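Local coordinates for Bd3459 (Bdellovibrio bacteriovorus, PDB 5CEC), which is a predatory endopeptidase of peptidase family S13, bound by the ankyrin-repeat immunity protein Bd3460 and probably cleaving cell-wall peptides, at residues Glu127-Met131 / Lys132-Ile136; Thr196-Arg200 / Ile201-Met205; Phe224-Asn227 / Glu228-Thr232. The protein carries 1 engineered substitution. One frame throughout, in Å; residues are numbered along the deposited sequence.

Interaction 1 (Glu127-Met131 / Lys132-Ile136); sequences ELNRM and KITKI
Lys132 meets the end of helix 118-130 through its backbone: its N donates to Asn129 O over 2.9 Å, coming in from well above the carbonyl plane. The residue has a positive phi of 65°, which costs a beta-branched residue more than glycine or asparagine and which lysine tolerates here. Bends at chi2 and chi4 curl its chain back, bringing the ammonium near the carbonyl end of the helix, where a positive group is probably favourable. Ile133 follows and does most of the work. Its N bonds to Leu128 O at 2.8 Å, while its CG1, anti to the carbonyl carbon (chi1 -58°), carries CD1 inward to Leu128 CD2 at 3.9 Å and to Met131 CB at 4.2 Å. A branched hydrocarbon suits this place, since Val96 and Tyr104 of the sheet receive the same side chain. The carbonyl of Ile133 is gripped in turn by Asn129, whose ND2 reaches Ile133 O over 3.1 Å with the acceptor close to the amide plane. The second acceptor of ND2 is Lys210 O, so one short amide ties the helix end to two backbone carbonyls. Thr134 adds its methyl CG2 beside that nitrogen. Ile136, already in the strand, sets CD1 4.2 Å from Leu128 CD1, with Ile106 touching both side chains. The two backbone bonds and the positive phi define a Schellman motif, here closing the helix of a beta-alpha-beta crossover just before its second strand.

Interaction 2 (Thr196-Arg200 / Ile201-Met205); sequences TKAAR and IGVQM
With chi1 at 68°, Ile201 tucks CG1 between its own backbone N and carbonyl carbon, which brings that methylene to 3.3 Å from Ala198 O; in Met205, chi1 of -64° followed by an extended chi2 places SD 3.6 Å from Ala198 CB, and the bend at chi3 turns only the terminal CE. Ala198 is thus touched from two directions, and its small methyl lets the returning chain come close. Val203 adds to this with its CB 4.0 Å from Ala198 CB. The carbonyl of Ala198 is doubly held: Ile201 N at 3.1 Å and Val203 N at 2.9 Å approach Ala198 O from opposite faces of its plane, while Ile201 CG1 and Val203 CB lie against the same oxygen. Next to it, Gly202 N donates to Ala199 O over 3.0 Å. Gly202 has a phi of 81°, which a residue without a side chain adopts at little cost, and it serves as the C-prime residue of a Schellman motif ending the helix. The chain then leaves between two helices: Val203 rests on Phe123 and Met205 on Ser126 of helix 118-130, while Met205 also packs on Tyr191 and Leu194 of helix 188-200, and the hydroxyl OH of Tyr434 is hydrogen-bonded to Gln204 N.

Interaction 3 (Phe224-Asn227 / Glu228-Thr232); sequences FQKN and EKSTT. With SO4 (sulfate ion), chain G.
Asn227 swings its carboxamide across the start of the turn and overlaps the backbone of Lys229. Because CG stands anti to the backbone N (chi1 -170°), OD1 faces forward along the chain and takes a nearly straight bond from Lys229 N at 2.7 Å; Lys229 CB sits just beyond, 3.2 Å from Asn227 OD1. The backbone carbonyl of the same asparagine is held twice. Ser230 N reaches Asn227 O over 3.0 Å from above the carbonyl plane, whereas Ser230 OG donates to Asn227 O at 2.7 Å in that plane, on a lone pair. Serine suits the place, since a short hydroxyl can fold back on a carbonyl three residues earlier. The bond from Lys229 N to Asn227 OD1 makes an Asx turn, and that from Ser230 N to Asn227 O closes a type I beta turn from Asn227 to Ser230, which reverses the chain before strand 231-236; the serine hydroxyl is a second grip on the turn's carbonyl. Glu228 and Lys229 occupy its exposed corners, where charged groups can reach solvent. On the other flank, Lys226 passes its CB 3.9 Å from Ser230 OG and stretches out until a bend at chi4 turns NZ aside, so that its methylene CE, not the amine, is 3.2 Å from O3 of a bound sulfate. Thr232 OG1 donates to O4 of that ion at 2.8 Å; the sulfate was probably taken up from the crystallisation liquor. Phe224, one ring face of which meets the backbone N of Lys226, stacks on His107, and Thr232 packs on His95 of the neighbouring strand 91-98.

Along the chain the three contacts come in series, two helix ends and one beta turn, with none nested in or crossing another. Interaction 1 turns helix 118-130 into strand 135-141. Interaction 2 ends helix 188-200 and starts the loop that leads to strand 212-218, the edge partner of 135-141. Interaction 3 is the turn in the last part of the loop that leads from 212-218 into 231-236, a strand of the same mixed sheet. Interactions 1 and 2 meet where Arg130, at the end of helix 118-130, packs its CD 4.0 Å from NE2 of Gln204, in the loop after helix 188-200. Interactions 1 and 3 share the sheet without touching, their nearest atoms about 7 Å apart, and interactions 2 and 3 have centres about 32 Å apart.

Interaction 1 (Glu127-Met131 / Lys132-Ile136)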
ATOM      1  N   GLU A 127      -8.618 -19.011 -19.833  1.00 17.70           N
ATOM      2  CA  GLU A 127      -9.545 -20.104 -19.545  1.00 18.88           C
ATOM      3  C   GLU A 127     -10.546 -20.335 -20.658  1.00 18.98           C
ATOM      4  O   GLU A 127     -10.824 -21.488 -20.983  1.00 20.01           O
ATOM      5  CB  GLU A 127     -10.290 -19.834 -18.237  1.00 17.83           C
ATOM      6  CG  GLU A 127      -9.413 -20.106 -17.020  1.00 18.45           C
ATOM      7  CD  GLU A 127      -9.053 -21.569 -16.945  1.00 19.68           C
ATOM      8  OE1 GLU A 127      -9.931 -22.346 -16.545  1.00 20.65           O
ATOM      9  OE2 GLU A 127      -7.951 -21.978 -17.400  1.00 21.61           O
ATOM     10  N   LEU A 128     -11.113 -19.268 -21.222  1.00 18.71           N
ATOM     11  CA  LEU A 128     -12.013 -19.425 -22.368  1.00 19.50           C
ATOM     12  C   LEU A 128     -11.284 -20.163 -23.481  1.00 19.98           C
ATOM     13  O   LEU A 128     -11.819 -21.137 -24.040  1.00 20.32           O
ATOM     14  CB  LEU A 128     -12.556 -18.068 -22.844  1.00 20.35           C
ATOM     15  CG  LEU A 128     -13.519 -17.383 -21.858  1.00 20.24           C
ATOM     16  CD1 LEU A 128     -13.749 -15.942 -22.282  1.00 21.73           C
ATOM     17  CD2 LEU A 128     -14.838 -18.093 -21.717  1.00 22.30           C
ATOM     18  N   ASN A 129     -10.061 -19.717 -23.783  1.00 20.40           N
ATOM     19  CA  ASN A 129      -9.271 -20.395 -24.810  1.00 20.17           C
ATOM     20  C   ASN A 129      -8.990 -21.869 -24.483  1.00 21.42           C
ATOM     21  O   ASN A 129      -9.051 -22.723 -25.367  1.00 23.60           O
ATOM     22  CB  ASN A 129      -7.952 -19.667 -25.073  1.00 20.82           C
ATOM     23  CG  ASN A 129      -8.100 -18.354 -25.835  1.00 21.70           C
ATOM     24  OD1 ASN A 129      -7.078 -17.734 -26.116  1.00 25.37           O
ATOM     25  ND2 ASN A 129      -9.307 -17.932 -26.175  1.00 22.50           N
ATOM     26  N   ARG A 130      -8.697 -22.150 -23.210  1.00 21.84           N
ATOM     27  CA  ARG A 130      -8.499 -23.539 -22.777  1.00 23.83           C
ATOM     28  C   ARG A 130      -9.732 -24.398 -23.069  1.00 24.83           C
ATOM     29  O   ARG A 130      -9.589 -25.571 -23.407  1.00 29.91           O
ATOM     30  CB  ARG A 130      -8.146 -23.592 -21.289  1.00 24.78           C
ATOM     31  CG  ARG A 130      -7.710 -24.972 -20.814  1.00 28.40           C
ATOM     32  CD  ARG A 130      -7.217 -24.988 -19.386  1.00 30.08           C
ATOM     33  NE  ARG A 130      -8.281 -24.620 -18.443  1.00 32.07           N
ATOM     34  CZ  ARG A 130      -9.186 -25.446 -17.908  1.00 35.80           C
ATOM     35  NH1 ARG A 130      -9.215 -26.758 -18.208  1.00 40.48           N
ATOM     36  NH2 ARG A 130     -10.090 -24.952 -17.062  1.00 36.37           N
ATOM     37  N   MET A 131     -10.921 -23.784 -22.951  1.00 23.89           N
ATOM     38  CA  MET A 131     -12.201 -24.417 -23.255  1.00 25.48           C
ATOM     39  C   MET A 131     -12.583 -24.398 -24.733  1.00 24.51           C
ATOM     40  O   MET A 131     -13.690 -24.798 -25.076  1.00 25.73           O
ATOM     41  CB  MET A 131     -13.326 -23.718 -22.486  1.00 27.56           C
ATOM     42  CG  MET A 131     -13.145 -23.710 -21.008  1.00 30.97           C
ATOM     43  SD  MET A 131     -14.776 -23.571 -20.322  1.00 42.41           S
ATOM     44  CE  MET A 131     -15.234 -25.303 -20.406  1.00 41.39           C
ATOM     45  N   LYS A 132     -11.688 -23.948 -25.602  1.00 23.23           N
ATOM     46  CA  LYS A 132     -11.958 -23.815 -27.054  1.00 23.96           C
ATOM     47  C   LYS A 132     -13.042 -22.753 -27.350  1.00 22.31           C
ATOM     48  O   LYS A 132     -13.767 -22.848 -28.348  1.00 25.82           O
ATOM     49  CB  LYS A 132     -12.220 -25.187 -27.727  1.00 27.01           C
ATOM     50  CG  LYS A 132     -11.020 -26.103 -27.602  1.00 35.33           C
ATOM     51  CD  LYS A 132      -9.761 -25.546 -28.270  1.00 40.66           C
ATOM     52  CE  LYS A 132      -8.607 -26.540 -28.309  1.00 46.04           C
ATOM     53  NZ  LYS A 132      -8.194 -26.972 -26.947  1.00 50.72           N
ATOM     54  N   ILE A 133     -13.133 -21.738 -26.482  1.00 20.79           N
ATOM     55  CA  ILE A 133     -13.968 -20.581 -26.732  1.00 21.88           C
ATOM     56  C   ILE A 133     -13.044 -19.470 -27.207  1.00 21.76           C
ATOM     57  O   ILE A 133     -12.221 -18.971 -26.443  1.00 23.44           O
ATOM     58  CB  ILE A 133     -14.764 -20.172 -25.488  1.00 21.89           C
ATOM     59  CG1 ILE A 133     -15.640 -21.327 -25.024  1.00 22.44           C
ATOM     60  CG2 ILE A 133     -15.609 -18.951 -25.823  1.00 23.16           C
ATOM     61  CD1 ILE A 133     -16.351 -21.102 -23.712  1.00 24.63           C
ATOM     62  N   THR A 134     -13.149 -19.125 -28.480  1.00 23.46           N
ATOM     63  CA  THR A 134     -12.333 -18.074 -29.086  1.00 24.22           C
ATOM     64  C   THR A 134     -13.151 -16.947 -29.697  1.00 25.88           C
ATOM     65  O   THR A 134     -12.603 -15.866 -29.965  1.00 28.14           O
ATOM     66  CB  THR A 134     -11.432 -18.634 -30.209  1.00 27.68           C
ATOM     67  OG1 THR A 134     -12.247 -19.273 -31.196  1.00 28.47           O
ATOM     68  CG2 THR A 134     -10.454 -19.618 -29.658  1.00 29.28           C
ATOM     69  N   LYS A 135     -14.421 -17.226 -29.981  1.00 25.03           N
ATOM     70  CA  LYS A 135     -15.326 -16.261 -30.582  1.00 26.01           C
ATOM     71  C   LYS A 135     -16.585 -16.233 -29.762  1.00 23.93           C
ATOM     72  O   LYS A 135     -17.213 -17.271 -29.565  1.00 25.71           O
ATOM     73  CB  LYS A 135     -15.649 -16.674 -32.020  1.00 31.86           C
ATOM     74  CG  LYS A 135     -14.490 -16.454 -32.974  1.00 37.36           C
ATOM     75  CD  LYS A 135     -14.687 -17.176 -34.311  1.00 43.85           C
ATOM     76  CE  LYS A 135     -13.359 -17.400 -35.044  1.00 49.52           C
ATOM     77  NZ  LYS A 135     -12.444 -18.368 -34.353  1.00 53.15           N
ATOM     78  N   ILE A 136     -16.951 -15.041 -29.327  1.00 23.09           N
ATOM     79  CA  ILE A 136     -18.174 -14.788 -28.591  1.00 22.88           C
ATOM     80  C   ILE A 136     -19.046 -13.894 -29.451  1.00 21.60           C
ATOM     81  O   ILE A 136     -18.626 -12.815 -29.901  1.00 23.51           O
ATOM     82  CB  ILE A 136     -17.901 -14.101 -27.243  1.00 22.43           C
ATOM     83  CG1 ILE A 136     -17.023 -14.999 -26.363  1.00 24.74           C
ATOM     84  CG2 ILE A 136     -19.207 -13.761 -26.534  1.00 23.98           C
ATOM     85  CD1 ILE A 136     -16.421 -14.320 -25.143  1.00 27.33           C
TER

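Interaction 2 (Thr196-Arg200 / Ile201-Met205)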
ATOM      1  N   THR A 196       4.008 -15.480 -15.572  1.00 23.50           N
ATOM      2  CA  THR A 196       5.139 -15.910 -14.766  1.00 26.60           C
ATOM      3  C   THR A 196       4.797 -15.964 -13.285  1.00 25.01           C
ATOM      4  O   THR A 196       5.157 -16.915 -12.614  1.00 26.28           O
ATOM      5  CB  THR A 196       6.341 -14.989 -15.001  1.00 28.94           C
ATOM      6  OG1 THR A 196       6.717 -15.085 -16.379  1.00 33.77           O
ATOM      7  CG2 THR A 196       7.526 -15.369 -14.127  1.00 31.15           C
ATOM      8  N   LYS A 197       4.098 -14.942 -12.785  1.00 21.13           N
ATOM      9  CA  LYS A 197       3.589 -14.962 -11.405  1.00 21.75           C
ATOM     10  C   LYS A 197       2.645 -16.127 -11.190  1.00 21.14           C
ATOM     11  O   LYS A 197       2.745 -16.830 -10.176  1.00 22.70           O
ATOM     12  CB  LYS A 197       2.873 -13.658 -11.063  1.00 22.95           C
ATOM     13  CG  LYS A 197       3.797 -12.477 -10.904  1.00 24.72           C
ATOM     14  CD  LYS A 197       3.021 -11.195 -10.767  1.00 30.45           C
ATOM     15  CE  LYS A 197       3.951  -9.990 -10.769  1.00 35.81           C
ATOM     16  NZ  LYS A 197       4.616  -9.809  -9.450  1.00 40.15           N
ATOM     17  N   ALA A 198       1.728 -16.333 -12.131  1.00 20.22           N
ATOM     18  CA  ALA A 198       0.774 -17.437 -12.004  1.00 20.15           C
ATOM     19  C   ALA A 198       1.460 -18.795 -11.898  1.00 21.46           C
ATOM     20  O   ALA A 198       1.087 -19.645 -11.097  1.00 22.38           O
ATOM     21  CB  ALA A 198      -0.193 -17.429 -13.176  1.00 20.54           C
ATOM     22  N   ALA A 199       2.463 -19.007 -12.731  1.00 23.63           N
ATOM     23  CA  ALA A 199       3.237 -20.228 -12.664  1.00 24.51           C
ATOM     24  C   ALA A 199       3.919 -20.451 -11.296  1.00 24.76           C
ATOM     25  O   ALA A 199       4.003 -21.590 -10.815  1.00 27.75           O
ATOM     26  CB  ALA A 199       4.271 -20.214 -13.761  1.00 26.70           C
ATOM     27  N   ARG A 200       4.369 -19.377 -10.653  1.00 25.87           N
ATOM     28  CA  ARG A 200       4.961 -19.488  -9.319  1.00 26.76           C
ATOM     29  C   ARG A 200       3.990 -19.990  -8.235  1.00 26.56           C
ATOM     30  O   ARG A 200       4.421 -20.549  -7.246  1.00 29.50           O
ATOM     31  CB  ARG A 200       5.595 -18.169  -8.881  1.00 29.62           C
ATOM     32  CG  ARG A 200       6.833 -17.799  -9.681  1.00 33.76           C
ATOM     33  CD  ARG A 200       7.327 -16.404  -9.359  1.00 37.78           C
ATOM     34  NE  ARG A 200       7.682 -16.283  -7.951  1.00 40.54           N
ATOM     35  CZ  ARG A 200       7.794 -15.132  -7.287  1.00 45.26           C
ATOM     36  NH1 ARG A 200       7.580 -13.957  -7.890  1.00 46.91           N
ATOM     37  NH2 ARG A 200       8.114 -15.154  -5.993  1.00 49.72           N
ATOM     38  N   ILE A 201       2.694 -19.787  -8.439  1.00 24.78           N
ATOM     39  CA  ILE A 201       1.664 -20.301  -7.532  1.00 25.58           C
ATOM     40  C   ILE A 201       0.934 -21.516  -8.121  1.00 25.36           C
ATOM     41  O   ILE A 201      -0.121 -21.897  -7.631  1.00 25.85           O
ATOM     42  CB  ILE A 201       0.684 -19.195  -7.068  1.00 24.40           C
ATOM     43  CG1 ILE A 201      -0.207 -18.675  -8.197  1.00 21.63           C
ATOM     44  CG2 ILE A 201       1.450 -18.032  -6.421  1.00 24.88           C
ATOM     45  CD1 ILE A 201      -1.401 -17.887  -7.684  1.00 22.36           C
ATOM     46  N   GLY A 202       1.511 -22.135  -9.148  1.00 24.98           N
ATOM     47  CA  GLY A 202       0.985 -23.390  -9.656  1.00 26.02           C
ATOM     48  C   GLY A 202      -0.196 -23.288 -10.598  1.00 25.36           C
ATOM     49  O   GLY A 202      -0.933 -24.244 -10.723  1.00 30.43           O
ATOM     50  N   VAL A 203      -0.412 -22.128 -11.217  1.00 22.19           N
ATOM     51  CA  VAL A 203      -1.523 -21.916 -12.126  1.00 22.34           C
ATOM     52  C   VAL A 203      -1.022 -21.881 -13.573  1.00 22.13           C
ATOM     53  O   VAL A 203      -0.080 -21.147 -13.897  1.00 24.31           O
ATOM     54  CB  VAL A 203      -2.253 -20.591 -11.808  1.00 20.45           C
ATOM     55  CG1 VAL A 203      -3.340 -20.275 -12.848  1.00 21.89           C
ATOM     56  CG2 VAL A 203      -2.852 -20.628 -10.408  1.00 21.14           C
ATOM     57  N   GLN A 204      -1.698 -22.650 -14.429  1.00 22.49           N
ATOM     58  CA  GLN A 204      -1.416 -22.728 -15.850  1.00 23.28           C
ATOM     59  C   GLN A 204      -2.189 -21.676 -16.623  1.00 21.61           C
ATOM     60  O   GLN A 204      -3.355 -21.409 -16.323  1.00 22.93           O
ATOM     61  CB  GLN A 204      -1.796 -24.125 -16.344  1.00 28.91           C
ATOM     62  CG  GLN A 204      -1.638 -24.401 -17.819  1.00 36.10           C
ATOM     63  CD  GLN A 204      -2.336 -25.690 -18.202  1.00 42.55           C
ATOM     64  OE1 GLN A 204      -2.048 -26.748 -17.635  1.00 49.09           O
ATOM     65  NE2 GLN A 204      -3.282 -25.602 -19.137  1.00 45.18           N
ATOM     66  N   MET A 205      -1.529 -21.061 -17.593  1.00 22.98           N
ATOM     67  CA  MET A 205      -2.135 -20.074 -18.481  1.00 21.38           C
ATOM     68  C   MET A 205      -1.724 -20.349 -19.921  1.00 22.17           C
ATOM     69  O   MET A 205      -0.644 -20.906 -20.178  1.00 24.37           O
ATOM     70  CB  MET A 205      -1.780 -18.651 -18.042  1.00 21.87           C
ATOM     71  CG  MET A 205      -2.344 -18.287 -16.677  1.00 23.18           C
ATOM     72  SD  MET A 205      -2.034 -16.585 -16.210  1.00 22.86           S
ATOM     73  CE  MET A 205      -3.110 -15.709 -17.326  1.00 22.66           C
TER

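Interaction 3 (Phe224-Asn227 / Glu228-Thr232)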
ATOM      1  N   PHE A 224     -32.490 -11.370 -16.634  1.00 29.37           N
ATOM      2  CA  PHE A 224     -31.716 -12.359 -17.372  1.00 29.67           C
ATOM      3  C   PHE A 224     -32.476 -13.669 -17.426  1.00 35.21           C
ATOM      4  O   PHE A 224     -32.938 -14.168 -16.397  1.00 39.95           O
ATOM      5  CB  PHE A 224     -30.356 -12.591 -16.738  1.00 29.15           C
ATOM      6  CG  PHE A 224     -29.626 -13.772 -17.313  1.00 28.82           C
ATOM      7  CD1 PHE A 224     -29.271 -13.793 -18.650  1.00 29.29           C
ATOM      8  CD2 PHE A 224     -29.349 -14.883 -16.528  1.00 28.00           C
ATOM      9  CE1 PHE A 224     -28.614 -14.897 -19.191  1.00 29.17           C
ATOM     10  CE2 PHE A 224     -28.694 -15.981 -17.058  1.00 27.76           C
ATOM     11  CZ  PHE A 224     -28.328 -15.984 -18.391  1.00 29.21           C
ATOM     12  N   GLN A 225     -32.562 -14.232 -18.625  1.00 36.95           N
ATOM     13  CA  GLN A 225     -33.242 -15.495 -18.839  1.00 42.11           C
ATOM     14  C   GLN A 225     -32.220 -16.506 -19.336  1.00 37.47           C
ATOM     15  O   GLN A 225     -31.798 -16.414 -20.497  1.00 39.03           O
ATOM     16  CB  GLN A 225     -34.355 -15.307 -19.885  1.00 53.01           C
ATOM     17  CG  GLN A 225     -35.219 -16.543 -20.092  1.00 59.48           C
ATOM     18  CD  GLN A 225     -35.691 -17.111 -18.769  1.00 67.04           C
ATOM     19  OE1 GLN A 225     -35.252 -18.178 -18.334  1.00 71.35           O
ATOM     20  NE2 GLN A 225     -36.534 -16.360 -18.089  1.00 70.69           N
ATOM     21  N   LYS A 226     -31.790 -17.443 -18.483  1.00 33.12           N
ATOM     22  CA  LYS A 226     -30.783 -18.416 -18.966  1.00 32.32           C
ATOM     23  C   LYS A 226     -31.413 -19.335 -19.997  1.00 34.37           C
ATOM     24  O   LYS A 226     -32.547 -19.795 -19.837  1.00 37.65           O
ATOM     25  CB  LYS A 226     -30.002 -19.181 -17.864  1.00 34.29           C
ATOM     26  CG  LYS A 226     -30.615 -20.415 -17.216  1.00 37.37           C
ATOM     27  CD  LYS A 226     -29.634 -20.983 -16.188  1.00 41.07           C
ATOM     28  CE  LYS A 226     -30.252 -22.045 -15.300  1.00 45.68           C
ATOM     29  NZ  LYS A 226     -30.613 -23.233 -16.094  1.00 48.31           N
ATOM     30  N   ASN A 227     -30.668 -19.554 -21.073  1.00 32.83           N
ATOM     31  CA  ASN A 227     -31.089 -20.420 -22.170  1.00 34.86           C
ATOM     32  C   ASN A 227     -31.173 -21.884 -21.699  1.00 35.56           C
ATOM     33  O   ASN A 227     -30.354 -22.341 -20.897  1.00 34.67           O
ATOM     34  CB  ASN A 227     -30.110 -20.240 -23.335  1.00 37.71           C
ATOM     35  CG  ASN A 227     -30.572 -20.905 -24.626  1.00 43.47           C
ATOM     36  OD1 ASN A 227     -30.939 -22.081 -24.649  1.00 48.74           O
ATOM     37  ND2 ASN A 227     -30.514 -20.155 -25.721  1.00 48.90           N
ATOM     38  N   GLU A 228     -32.167 -22.624 -22.181  1.00 37.35           N
ATOM     39  CA  GLU A 228     -32.273 -24.040 -21.811  1.00 38.58           C
ATOM     40  C   GLU A 228     -31.007 -24.823 -22.221  1.00 34.47           C
ATOM     41  O   GLU A 228     -30.614 -25.761 -21.546  1.00 38.67           O
ATOM     42  CB  GLU A 228     -33.549 -24.670 -22.403  1.00 43.09           C
ATOM     43  CG  GLU A 228     -33.789 -26.131 -22.012  1.00 51.43           C
ATOM     44  CD  GLU A 228     -33.869 -26.343 -20.503  1.00 59.16           C
ATOM     45  OE1 GLU A 228     -34.722 -25.698 -19.857  1.00 69.27           O
ATOM     46  OE2 GLU A 228     -33.080 -27.156 -19.961  1.00 64.95           O
ATOM     47  N   LYS A 229     -30.358 -24.380 -23.293  1.00 31.24           N
ATOM     48  CA  LYS A 229     -29.148 -24.995 -23.851  1.00 30.82           C
ATOM     49  C   LYS A 229     -27.837 -24.441 -23.255  1.00 27.11           C
ATOM     50  O   LYS A 229     -26.741 -24.802 -23.699  1.00 27.16           O
ATOM     51  CB  LYS A 229     -29.150 -24.673 -25.348  1.00 36.77           C
ATOM     52  CG  LYS A 229     -28.193 -25.447 -26.219  1.00 44.87           C
ATOM     53  CD  LYS A 229     -28.606 -25.415 -27.694  1.00 49.75           C
ATOM     54  CE  LYS A 229     -27.453 -25.807 -28.614  1.00 50.19           C
ATOM     55  NZ  LYS A 229     -26.599 -26.911 -28.087  1.00 47.98           N
ATOM     56  N   SER A 230     -27.924 -23.553 -22.269  1.00 26.06           N
ATOM     57  CA  SER A 230     -26.728 -22.980 -21.666  1.00 24.29           C
ATOM     58  C   SER A 230     -26.093 -23.903 -20.609  1.00 24.04           C
ATOM     59  O   SER A 230     -26.761 -24.771 -20.012  1.00 25.57           O
ATOM     60  CB  SER A 230     -27.072 -21.625 -21.053  1.00 25.24           C
ATOM     61  OG  SER A 230     -27.864 -21.782 -19.909  1.00 27.22           O
ATOM     62  N   THR A 231     -24.804 -23.685 -20.369  1.00 22.78           N
ATOM     63  CA  THR A 231     -24.076 -24.333 -19.294  1.00 22.64           C
ATOM     64  C   THR A 231     -23.541 -23.219 -18.378  1.00 21.01           C
ATOM     65  O   THR A 231     -22.983 -22.256 -18.857  1.00 19.78           O
ATOM     66  CB  THR A 231     -22.860 -25.146 -19.799  1.00 24.55           C
ATOM     67  OG1 THR A 231     -23.257 -26.146 -20.752  1.00 29.10           O
ATOM     68  CG2 THR A 231     -22.162 -25.817 -18.634  1.00 26.45           C
ATOM     69  N   THR A 232     -23.694 -23.385 -17.068  1.00 21.14           N
ATOM     70  CA  THR A 232     -23.171 -22.444 -16.092  1.00 21.81           C
ATOM     71  C   THR A 232     -21.786 -22.871 -15.688  1.00 20.26           C
ATOM     72  O   THR A 232     -21.576 -23.959 -15.171  1.00 22.24           O
ATOM     73  CB  THR A 232     -24.066 -22.363 -14.850  1.00 24.03           C
ATOM     74  OG1 THR A 232     -25.395 -22.043 -15.266  1.00 24.85           O
ATOM     75  CG2 THR A 232     -23.565 -21.293 -13.876  1.00 24.59           C
TER
HETATM   76  S   SO4 G 505     -27.717 -21.378 -12.319  1.00 54.17           S
HETATM   77  O1  SO4 G 505     -27.730 -22.038 -10.997  1.00 58.45           O
HETATM   78  O2  SO4 G 505     -26.744 -20.255 -12.299  1.00 51.80           O
HETATM   79  O3  SO4 G 505     -29.074 -20.848 -12.625  1.00 60.42           O
HETATM   80  O4  SO4 G 505     -27.311 -22.409 -13.302  1.00 49.43           O